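Local coordinates for GTPase activator-like protein (Chaetomium thermophilum, PDB 6SSH), which probably stimulates GTP hydrolysis by a small GTPase, acting through the Rap/ran-GAP domain of a TSC2-like protein, the part described here, at residues 51-56 / 96-101; 124-129 / 196-201; 32-37 / 63-68. All coordinates share one frame; numbering follows the deposited sequence.

Contact 1: residues 51-56 / 96-101; sequences QGLDRV and KRHIGN
G52 and H98 mark the closest backbone approach, CA to CA 7.3 Å, where an irregular loop runs past the last part of helix 93-99. The positive phi of G52 (94°) suits glycine, which has no CB to press against the carbonyl oxygen of Q51. Its own carbonyl then meets the imidazole edge, with G52 O lying near the ring plane 3.4 Å from H98 CE1. The imidazole is clasped between two aliphatic groups. L53 CD2 rests on one face in a CH-pi contact, 3.9 Å from the ring centroid, whereas R97 CG sits over the centre of the opposite face. R97 gets there because CG lies between its backbone N and carbonyl carbon (chi1 79°), which swings the extended chain across the ring and brings the guanidinium alongside G52 O and into a salt bridge with D60. Both ring nitrogens are also engaged: NE2 has D60 as its main polar partner, while water 1, in the ring plane, lies 2.7 Å from H98 ND1 and donates to Q51 O. Clamped on its faces and held at its edge, the ring has little freedom to turn. Each segment is braced internally as well. D54 OD1 accepts from V56 N in an Asx turn, and N101 ND2 gives R97 O a nearly straight bond (2.8 Å, 175°). The run 98-101, H-I-G-N, resembles the signature of Rap-type GAPs, in which this region supplies an asparagine thumb. L53 also packs on V75 and H77 of strand 73-78, and I99 on I8 of strand 2-10, so loop and helix rest on neighbouring strands.

Contact 2: residues 124-129 / 196-201; sequences FNYVYI and VFSLVW
The Y126 ring has a carbonyl on one face, an indole on the other and a serine at its rim. F124 O stands 3.6 Å above the plane on the first side, offset toward the rim. Over the centre of the opposite face comes W201 CE3, the leading atom of an edge-to-face pair in which the indole presents its edge: the six-membered ring of W201 and the ring of Y126 have centroids 5.1 Å apart and planes at 73°. W201 is modelled in two conformers, and this T-shaped geometry belongs to one of them. In the plane of the tyrosine, at its edge, S198 OG lies 3.6 Å from Y126 CD2, and V127 CG2 approaches the same hydroxyl. S198 suits this place because it is small, which lets the two backbones approach, Y126 CA to S198 CA 7.0 Å. With OG anti to the carbonyl carbon (chi1 -70°), the hydroxyl can bond back to A194 O of its own helix. The Y126 ring further stacks with F103, and F166 meets W201 edge-to-face, so the pair belongs to an aromatic cluster between helix 183-201 and the start of strand 127-134. Nearby, Y128 OH donates to N125 OD1 at 2.6 Å, in the carbonyl plane on a lone pair, which links the segment before the strand to its second residue. With no hydrogen bond crossing between the segments, the junction depends on shape and on the attraction of ring hydrogens for a pi face, while the buried serine hydroxyl finds its partner within the helix.

Contact 3: residues 32-37 / 63-68; sequences RFLKGL and YTYCWR. With EDO (1,2-ethanediol), chain B; EDO (1,2-ethanediol), chain E.
A helix lying on the face of a mixed beta-sheet creates this contact, with L34 of helix 28-37 set down on Y65 of strand 63-68. The axes of the two segments come within 8.0 Å and make an angle of 43°. Y65 is the centre of the interface. L34 CB sits over one face of the phenol ring, 4.0 Å from the centroid and 15° off the normal, a CH-pi contact, while L34 CD1 touches Y65 CE1. Leucine suits this buried site, since its apolar branches can cover the ring without needing a polar partner. The two side chains cross at about a right angle. L34 O, moreover, lies 3.4 Å from Y65 CD2, so side chain and backbone of one residue both meet the aromatic group. The first torsion of Y65 (-70°) places CG beside the backbone N, and the ring reaches along the helix as far as K35, whose CG is 4.0 Å from Y65 OH. K35 fits this border position because its aliphatic part can lie by the phenol while the long chain carries the ammonium onward. In the sheet, strand 63-68 runs antiparallel between 39-42 and 73-78, and its alternation turns Y65 and W67 toward the helix and C66 away. W67 CE3 approaches L37 O obliquely, 3.9 Å away. R188 bonds to G36 O and L37 O and makes a cation-pi contact with W67, so it bridges helix 183-201, the end of helix 28-37 and W67. Two ethanediol molecules, probably from the crystallisation liquor, lie at the other end of the strand. Y63 N donates to O2 of the chain B diol at 3.1 Å, and Y65 OH lies 3.0 Å from O1 of the chain E diol.

From the N terminus, helix 28-37 opens contact 3, and the loop at 51-56 opens contact 1 before strand 63-68 returns to close contact 3. Contact 1 closes only at 96-101, so the two cross along the chain; they meet in space where L53 CD1 packs on T64 CG2, 3.7 Å away. Contact 2 follows in series, from 124-129 to the C-terminal helix. It adjoins contact 1 through I99 O and N125 ND2, 2.9 Å apart and probably hydrogen-bonded. Contacts 2 and 3, centres about 21 Å apart, do not touch, yet both set helices against the same mixed sheet, whereas contact 1 fastens a long loop to helix 93-99.

Contact 1: residues 51-56 / 96-101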
loop_
_atom_site.group_PDB
_atom_site.type_symbol
_atom_site.label_atom_id
_atom_site.label_comp_id
_atom_site.label_asym_id
_atom_site.label_seq_id
_atom_site.Cartn_x
_atom_site.Cartn_y
_atom_site.Cartn_z
ATOM N N GLN A 51 2.271 -13.600 5.749
ATOM C CA GLN A 51 3.382 -12.716 5.459
ATOM C C GLN A 51 3.710 -11.808 6.616
ATOM O O GLN A 51 3.984 -10.616 6.476
ATOM C CB GLN A 51 3.124 -11.936 4.168
ATOM C CG GLN A 51 2.971 -12.806 2.951
ATOM C CD GLN A 51 4.261 -13.398 2.470
ATOM O OE1 GLN A 51 5.327 -13.134 2.992
ATOM N NE2 GLN A 51 4.167 -14.255 1.459
ATOM N N GLY A 52 3.796 -12.422 7.790
ATOM C CA GLY A 52 4.227 -11.719 8.977
ATOM C C GLY A 52 3.122 -11.130 9.840
ATOM O O GLY A 52 3.346 -10.678 10.963
ATOM N N LEU A 53 1.905 -11.029 9.328
ATOM C CA LEU A 53 0.775 -10.490 10.116
ATOM C C LEU A 53 0.364 -11.499 11.170
ATOM O O LEU A 53 0.225 -12.684 10.887
ATOM C CB LEU A 53 -0.412 -10.150 9.194
ATOM C CG LEU A 53 -0.188 -9.039 8.175
ATOM C CD1 LEU A 53 -1.356 -9.007 7.231
ATOM C CD2 LEU A 53 -0.007 -7.718 8.863
ATOM N N ASP A 54 0.141 -11.038 12.390
ATOM C CA ASP A 54 -0.164 -11.924 13.501
ATOM C C ASP A 54 -1.437 -12.722 13.249
ATOM O O ASP A 54 -2.496 -12.182 13.001
ATOM C CB ASP A 54 -0.361 -11.075 14.761
ATOM C CG ASP A 54 -0.600 -11.923 16.051
ATOM O OD1 ASP A 54 -0.144 -13.054 16.128
ATOM O OD2 ASP A 54 -1.212 -11.317 16.920
ATOM N N ARG A 55 -1.316 -14.037 13.423
ATOM C CA ARG A 55 -2.444 -14.971 13.357
ATOM C C ARG A 55 -2.898 -15.449 14.755
ATOM O O ARG A 55 -3.822 -16.260 14.877
ATOM C CB ARG A 55 -2.105 -16.121 12.400
ATOM C CG ARG A 55 -1.133 -17.147 12.929
ATOM C CD ARG A 55 -0.789 -18.184 11.882
ATOM N NE ARG A 55 -1.933 -19.041 11.608
ATOM C CZ ARG A 55 -2.407 -19.951 12.447
ATOM N NH1 ARG A 55 -1.795 -20.175 13.596
ATOM N NH2 ARG A 55 -3.453 -20.679 12.117
ATOM N N VAL A 56 -2.265 -14.977 15.812
ATOM C CA VAL A 56 -2.556 -15.469 17.192
ATOM C C VAL A 56 -3.458 -14.555 17.972
ATOM O O VAL A 56 -4.464 -14.985 18.526
ATOM C CB VAL A 56 -1.221 -15.687 17.959
ATOM C CG1 VAL A 56 -1.482 -16.258 19.360
ATOM C CG2 VAL A 56 -0.395 -16.629 17.215
ATOM N N LYS A 96 5.547 -0.296 11.256
ATOM C CA LYS A 96 6.775 -0.079 10.482
ATOM C C LYS A 96 7.449 -1.370 10.153
ATOM O O LYS A 96 8.099 -1.504 9.085
ATOM C CB LYS A 96 7.721 0.911 11.175
ATOM C CG LYS A 96 8.979 1.297 10.496
ATOM C CD LYS A 96 8.766 1.949 9.136
ATOM C CE LYS A 96 10.044 2.204 8.352
ATOM N NZ LYS A 96 10.893 3.235 8.957
ATOM N N ARG A 97 7.361 -2.371 11.038
ATOM C CA ARG A 97 8.075 -3.623 10.803
ATOM C C ARG A 97 7.552 -4.301 9.543
ATOM O O ARG A 97 8.336 -5.067 8.922
ATOM C CB ARG A 97 8.009 -4.578 11.997
ATOM C CG ARG A 97 6.674 -5.350 12.113
ATOM C CD ARG A 97 6.696 -6.206 13.395
ATOM N NE ARG A 97 5.817 -7.365 13.304
ATOM C CZ ARG A 97 4.547 -7.356 13.608
ATOM N NH1 ARG A 97 3.876 -8.468 13.510
ATOM N NH2 ARG A 97 3.890 -6.263 13.943
ATOM N N HIS A 98 6.314 -4.059 9.180
ATOM C CA HIS A 98 5.791 -4.625 7.929
ATOM C C HIS A 98 6.227 -3.795 6.740
ATOM O O HIS A 98 6.941 -4.293 5.875
ATOM C CB HIS A 98 4.283 -4.748 7.972
ATOM C CG HIS A 98 3.795 -5.571 9.097
ATOM N ND1 HIS A 98 4.056 -6.918 9.153
ATOM C CD2 HIS A 98 3.027 -5.262 10.149
ATOM C CE1 HIS A 98 3.497 -7.390 10.277
ATOM N NE2 HIS A 98 2.891 -6.404 10.896
ATOM N N ILE A 99 5.850 -2.525 6.712
ATOM C CA ILE A 99 6.133 -1.730 5.504
ATOM C C ILE A 99 7.619 -1.472 5.347
ATOM O O ILE A 99 8.081 -1.424 4.187
ATOM C CB ILE A 99 5.259 -0.465 5.424
ATOM C CG1 ILE A 99 5.637 0.450 6.562
ATOM C CG2 ILE A 99 3.744 -0.863 5.370
ATOM C CD1 ILE A 99 6.299 1.656 6.107
ATOM N N GLY A 100 8.398 -1.412 6.393
ATOM C CA GLY A 100 9.835 -1.201 6.273
ATOM C C GLY A 100 10.570 -2.398 5.752
ATOM O O GLY A 100 11.702 -2.273 5.278
ATOM N N ASN A 101 9.921 -3.564 5.760
ATOM C CA ASN A 101 10.507 -4.801 5.244
ATOM C C ASN A 101 9.857 -5.243 3.934
ATOM O O ASN A 101 10.139 -6.345 3.492
ATOM C CB ASN A 101 10.458 -5.889 6.319
ATOM C CG ASN A 101 11.529 -5.665 7.334
ATOM O OD1 ASN A 101 12.729 -5.747 7.057
ATOM N ND2 ASN A 101 11.098 -5.287 8.537
HETATM O O HOH W 1 5.592 -8.599 7.647
#

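Contact 2: residues 124-129 / 196-201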
loop_
_atom_site.group_PDB
_atom_site.type_symbol
_atom_site.label_atom_id
_atom_site.label_comp_id
_atom_site.label_asym_id
_atom_site.label_seq_id
_atom_site.Cartn_x
_atom_site.Cartn_y
_atom_site.Cartn_z
ATOM N N PHE A 124 15.128 -1.352 2.647
ATOM C CA PHE A 124 14.418 -2.403 1.881
ATOM C C PHE A 124 13.272 -1.867 1.041
ATOM O O PHE A 124 12.708 -2.599 0.203
ATOM C CB PHE A 124 13.974 -3.501 2.795
ATOM C CG PHE A 124 15.095 -4.085 3.611
ATOM C CD1 PHE A 124 15.085 -3.994 4.998
ATOM C CD2 PHE A 124 16.206 -4.649 2.986
ATOM C CE1 PHE A 124 16.124 -4.494 5.754
ATOM C CE2 PHE A 124 17.270 -5.162 3.757
ATOM C CZ PHE A 124 17.219 -5.071 5.143
ATOM N N ASN A 125 13.018 -0.577 1.091
ATOM C CA ASN A 125 11.940 -0.036 0.287
ATOM C C ASN A 125 12.499 0.360 -1.064
ATOM O O ASN A 125 13.267 1.307 -1.175
ATOM C CB ASN A 125 11.270 1.161 0.905
ATOM C CG ASN A 125 10.306 0.835 2.073
ATOM O OD1 ASN A 125 9.625 1.753 2.521
ATOM N ND2 ASN A 125 10.203 -0.394 2.499
ATOM N N TYR A 126 12.170 -0.389 -2.090
ATOM C CA TYR A 126 12.702 -0.145 -3.414
ATOM C C TYR A 126 11.743 0.654 -4.270
ATOM O O TYR A 126 12.240 1.411 -5.103
ATOM C CB TYR A 126 12.938 -1.464 -4.139
ATOM C CG TYR A 126 13.929 -2.389 -3.472
ATOM C CD1 TYR A 126 14.880 -1.925 -2.583
ATOM C CD2 TYR A 126 13.935 -3.733 -3.797
ATOM C CE1 TYR A 126 15.788 -2.823 -2.000
ATOM C CE2 TYR A 126 14.811 -4.634 -3.193
ATOM C CZ TYR A 126 15.728 -4.170 -2.309
ATOM O OH TYR A 126 16.626 -5.074 -1.744
ATOM N N VAL A 127 10.441 0.483 -4.130
ATOM C CA VAL A 127 9.424 1.052 -5.015
ATOM C C VAL A 127 8.251 1.544 -4.217
ATOM O O VAL A 127 7.757 0.795 -3.338
ATOM C CB VAL A 127 8.870 -0.053 -6.001
ATOM C CG1 VAL A 127 7.789 0.547 -6.937
ATOM C CG2 VAL A 127 10.010 -0.663 -6.839
ATOM N N TYR A 128 7.768 2.742 -4.536
ATOM C CA TYR A 128 6.495 3.269 -4.061
ATOM C C TYR A 128 5.589 3.483 -5.277
ATOM O O TYR A 128 5.993 4.089 -6.290
ATOM C CB TYR A 128 6.650 4.596 -3.309
ATOM C CG TYR A 128 7.486 4.466 -2.055
ATOM C CD1 TYR A 128 8.783 4.952 -2.029
ATOM C CD2 TYR A 128 6.989 3.775 -0.944
ATOM C CE1 TYR A 128 9.562 4.850 -0.929
ATOM C CE2 TYR A 128 7.786 3.650 0.180
ATOM C CZ TYR A 128 9.052 4.155 0.156
ATOM O OH TYR A 128 9.916 4.052 1.275
ATOM N N ILE A 129 4.381 2.976 -5.209
ATOM C CA ILE A 129 3.312 3.196 -6.188
ATOM C C ILE A 129 2.424 4.245 -5.604
ATOM O O ILE A 129 1.717 3.965 -4.608
ATOM C CB ILE A 129 2.549 1.936 -6.514
ATOM C CG1 ILE A 129 3.471 0.902 -7.132
ATOM C CG2 ILE A 129 1.362 2.230 -7.441
ATOM C CD1 ILE A 129 2.980 -0.476 -7.077
ATOM N N VAL A 196 8.162 -8.707 -8.391
ATOM C CA VAL A 196 8.990 -9.625 -9.127
ATOM C C VAL A 196 10.354 -9.005 -9.406
ATOM O O VAL A 196 11.420 -9.623 -9.206
ATOM C CB VAL A 196 8.273 -10.146 -10.369
ATOM C CG1 VAL A 196 9.169 -10.984 -11.203
ATOM C CG2 VAL A 196 7.020 -10.935 -9.963
ATOM N N PHE A 197 10.365 -7.736 -9.852
ATOM C CA PHE A 197 11.628 -7.121 -10.110
ATOM C C PHE A 197 12.456 -6.960 -8.827
ATOM O O PHE A 197 13.666 -7.128 -8.883
ATOM C CB PHE A 197 11.424 -5.726 -10.744
ATOM C CG PHE A 197 11.022 -5.753 -12.200
ATOM C CD1 PHE A 197 11.675 -6.504 -13.112
ATOM C CD2 PHE A 197 9.967 -4.964 -12.607
ATOM C CE1 PHE A 197 11.295 -6.489 -14.497
ATOM C CE2 PHE A 197 9.605 -4.901 -13.936
ATOM C CZ PHE A 197 10.212 -5.674 -14.834
ATOM N N SER A 198 11.783 -6.636 -7.730
ATOM C CA SER A 198 12.456 -6.448 -6.442
ATOM C C SER A 198 13.151 -7.693 -5.966
ATOM O O SER A 198 14.241 -7.603 -5.443
ATOM C CB SER A 198 11.474 -6.003 -5.398
ATOM O OG SER A 198 11.026 -4.668 -5.625
ATOM N N LEU A 199 12.564 -8.854 -6.231
ATOM C CA LEU A 199 13.234 -10.078 -5.827
ATOM C C LEU A 199 14.535 -10.277 -6.515
ATOM O O LEU A 199 15.499 -10.774 -5.952
ATOM C CB LEU A 199 12.306 -11.268 -6.022
ATOM C CG LEU A 199 11.123 -11.285 -5.078
ATOM C CD1 LEU A 199 10.100 -12.315 -5.556
ATOM C CD2 LEU A 199 11.564 -11.586 -3.654
ATOM N N VAL A 200 14.627 -9.914 -7.800
ATOM C CA VAL A 200 15.892 -9.966 -8.507
ATOM C C VAL A 200 16.840 -8.890 -8.017
ATOM O O VAL A 200 18.035 -9.144 -7.778
ATOM C CB VAL A 200 15.686 -9.820 -10.043
ATOM C CG1 VAL A 200 17.021 -9.653 -10.785
ATOM C CG2 VAL A 200 14.886 -11.008 -10.526
ATOM N N TRP A 201 16.308 -7.696 -7.848
ATOM C CA TRP A 201 17.150 -6.568 -7.478
ATOM C C TRP A 201 17.768 -6.775 -6.068
ATOM O O TRP A 201 18.892 -6.309 -5.817
ATOM C CB TRP A 201 16.310 -5.280 -7.612
ATOM C CG TRP A 201 17.049 -4.030 -8.049
ATOM C CD1 TRP A 201 17.546 -3.753 -9.277
ATOM C CD2 TRP A 201 17.312 -2.867 -7.240
ATOM N NE1 TRP A 201 18.137 -2.501 -9.283
ATOM C CE2 TRP A 201 17.992 -1.937 -8.047
ATOM C CE3 TRP A 201 17.033 -2.522 -5.909
ATOM C CZ2 TRP A 201 18.414 -0.699 -7.563
ATOM C CZ3 TRP A 201 17.453 -1.302 -5.437
ATOM C CH2 TRP A 201 18.125 -0.396 -6.265
#

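Contact 3: residues 32-37 / 63-68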
loop_
_atom_site.group_PDB
_atom_site.type_symbol
_atom_site.label_atom_id
_atom_site.label_comp_id
_atom_site.label_asym_id
_atom_site.label_seq_id
_atom_site.Cartn_x
_atom_site.Cartn_y
_atom_site.Cartn_z
ATOM N N ARG A 32 -12.933 2.156 -0.750
ATOM C CA ARG A 32 -13.499 1.407 -1.880
ATOM C C ARG A 32 -12.361 0.809 -2.708
ATOM O O ARG A 32 -12.466 -0.297 -3.204
ATOM C CB ARG A 32 -14.404 2.289 -2.709
ATOM C CG ARG A 32 -15.765 2.481 -2.067
ATOM C CD ARG A 32 -16.706 3.220 -3.053
ATOM N NE ARG A 32 -16.384 4.639 -3.066
ATOM C CZ ARG A 32 -16.909 5.541 -2.231
ATOM N NH1 ARG A 32 -17.803 5.175 -1.313
ATOM N NH2 ARG A 32 -16.519 6.807 -2.276
ATOM N N PHE A 33 -11.239 1.499 -2.799
ATOM C CA PHE A 33 -10.063 0.990 -3.500
ATOM C C PHE A 33 -9.540 -0.267 -2.799
ATOM O O PHE A 33 -9.262 -1.260 -3.464
ATOM C CB PHE A 33 -8.986 2.074 -3.542
ATOM C CG PHE A 33 -7.592 1.577 -3.781
ATOM C CD1 PHE A 33 -7.205 1.186 -5.050
ATOM C CD2 PHE A 33 -6.643 1.509 -2.751
ATOM C CE1 PHE A 33 -5.952 0.706 -5.270
ATOM C CE2 PHE A 33 -5.366 1.037 -3.026
ATOM C CZ PHE A 33 -5.040 0.676 -4.267
ATOM N N LEU A 34 -9.419 -0.269 -1.464
ATOM C CA LEU A 34 -8.989 -1.501 -0.774
ATOM C C LEU A 34 -9.854 -2.706 -1.089
ATOM O O LEU A 34 -9.338 -3.802 -1.338
ATOM C CB LEU A 34 -9.060 -1.277 0.733
ATOM C CG LEU A 34 -8.009 -0.307 1.326
ATOM C CD1 LEU A 34 -8.241 -0.261 2.838
ATOM C CD2 LEU A 34 -6.606 -0.733 1.011
ATOM N N LYS A 35 -11.158 -2.476 -1.179
ATOM C CA LYS A 35 -12.088 -3.553 -1.434
ATOM C C LYS A 35 -11.934 -4.083 -2.829
ATOM O O LYS A 35 -12.298 -5.227 -3.096
ATOM C CB LYS A 35 -13.518 -3.066 -1.184
ATOM C CG LYS A 35 -13.796 -2.829 0.266
ATOM C CD LYS A 35 -15.209 -2.295 0.471
ATOM C CE LYS A 35 -15.403 -1.741 1.863
ATOM N NZ LYS A 35 -16.831 -1.352 2.120
ATOM N N GLY A 36 -11.424 -3.273 -3.768
ATOM C CA GLY A 36 -11.117 -3.799 -5.079
ATOM C C GLY A 36 -9.762 -4.452 -5.225
ATOM O O GLY A 36 -9.505 -5.295 -6.102
ATOM N N LEU A 37 -8.855 -4.102 -4.329
ATOM C CA LEU A 37 -7.514 -4.574 -4.379
ATOM C C LEU A 37 -7.439 -6.010 -3.955
ATOM O O LEU A 37 -6.697 -6.805 -4.523
ATOM C CB LEU A 37 -6.693 -3.724 -3.406
ATOM C CG LEU A 37 -5.221 -3.752 -3.530
ATOM C CD1 LEU A 37 -4.724 -3.286 -4.921
ATOM C CD2 LEU A 37 -4.669 -2.856 -2.424
ATOM N N TYR A 63 -8.282 -7.978 10.463
ATOM C CA TYR A 63 -8.444 -8.215 9.017
ATOM C C TYR A 63 -7.335 -7.610 8.189
ATOM O O TYR A 63 -6.788 -6.593 8.542
ATOM C CB TYR A 63 -9.768 -7.653 8.529
ATOM C CG TYR A 63 -10.959 -8.340 9.092
ATOM C CD1 TYR A 63 -11.592 -7.848 10.248
ATOM C CD2 TYR A 63 -11.487 -9.501 8.517
ATOM C CE1 TYR A 63 -12.672 -8.504 10.833
ATOM C CE2 TYR A 63 -12.593 -10.143 9.077
ATOM C CZ TYR A 63 -13.157 -9.654 10.225
ATOM O OH TYR A 63 -14.250 -10.270 10.778
ATOM N N THR A 64 -7.033 -8.244 7.058
ATOM C CA THR A 64 -6.291 -7.590 5.988
ATOM C C THR A 64 -7.024 -7.853 4.668
ATOM O O THR A 64 -8.120 -8.406 4.673
ATOM C CB THR A 64 -4.854 -8.030 5.997
ATOM O OG1 THR A 64 -4.181 -7.065 5.168
ATOM C CG2 THR A 64 -4.646 -9.414 5.509
ATOM N N TYR A 65 -6.427 -7.381 3.596
ATOM C CA TYR A 65 -6.900 -7.624 2.260
ATOM C C TYR A 65 -5.879 -8.512 1.544
ATOM O O TYR A 65 -4.669 -8.302 1.664
ATOM C CB TYR A 65 -7.100 -6.285 1.497
ATOM C CG TYR A 65 -8.265 -5.487 2.026
ATOM C CD1 TYR A 65 -8.092 -4.610 3.095
ATOM C CD2 TYR A 65 -9.549 -5.654 1.521
ATOM C CE1 TYR A 65 -9.162 -3.941 3.610
ATOM C CE2 TYR A 65 -10.617 -4.976 2.008
ATOM C CZ TYR A 65 -10.409 -4.095 3.060
ATOM O OH TYR A 65 -11.508 -3.406 3.545
ATOM N N CYS A 66 -6.402 -9.479 0.776
ATOM C CA CYS A 66 -5.547 -10.468 0.117
ATOM C C CYS A 66 -6.041 -10.738 -1.298
ATOM O O CYS A 66 -7.228 -10.758 -1.564
ATOM C CB CYS A 66 -5.551 -11.799 0.894
ATOM S SG CYS A 66 -4.967 -11.663 2.579
ATOM N N TRP A 67 -5.094 -11.083 -2.156
ATOM C CA TRP A 67 -5.400 -11.442 -3.552
ATOM C C TRP A 67 -4.778 -12.748 -3.919
ATOM O O TRP A 67 -3.660 -13.020 -3.518
ATOM C CB TRP A 67 -4.825 -10.365 -4.476
ATOM C CG TRP A 67 -4.801 -10.741 -5.898
ATOM C CD1 TRP A 67 -3.768 -11.347 -6.591
ATOM C CD2 TRP A 67 -5.842 -10.569 -6.774
ATOM N NE1 TRP A 67 -4.139 -11.544 -7.876
ATOM C CE2 TRP A 67 -5.413 -11.071 -8.037
ATOM C CE3 TRP A 67 -7.101 -10.007 -6.674
ATOM C CZ2 TRP A 67 -6.211 -11.044 -9.190
ATOM C CZ3 TRP A 67 -7.893 -9.960 -7.834
ATOM C CH2 TRP A 67 -7.461 -10.491 -9.066
ATOM N N ARG A 68 -5.442 -13.534 -4.763
ATOM C CA ARG A 68 -4.867 -14.772 -5.250
ATOM C C ARG A 68 -5.250 -14.956 -6.704
ATOM O O ARG A 68 -6.365 -14.569 -7.123
ATOM C CB ARG A 68 -5.494 -15.972 -4.489
ATOM C CG ARG A 68 -5.095 -17.336 -4.869
ATOM C CD ARG A 68 -5.656 -18.324 -3.806
ATOM N NE ARG A 68 -5.649 -19.716 -4.254
ATOM C CZ ARG A 68 -6.248 -20.698 -3.609
ATOM N NH1 ARG A 68 -6.930 -20.461 -2.496
ATOM N NH2 ARG A 68 -6.173 -21.923 -4.086
HETATM C C1 EDO B . -8.990 -3.773 12.915
HETATM O O1 EDO B . -8.925 -4.900 13.829
HETATM C C2 EDO B . -9.162 -4.237 11.475
HETATM O O2 EDO B . -8.047 -4.980 11.023
HETATM C C1 EDO E . -12.697 -2.646 7.148
HETATM O O1 EDO E . -11.587 -2.279 6.281
HETATM C C2 EDO E . -12.618 -3.980 7.923
HETATM O O2 EDO E . -11.517 -4.058 8.845
#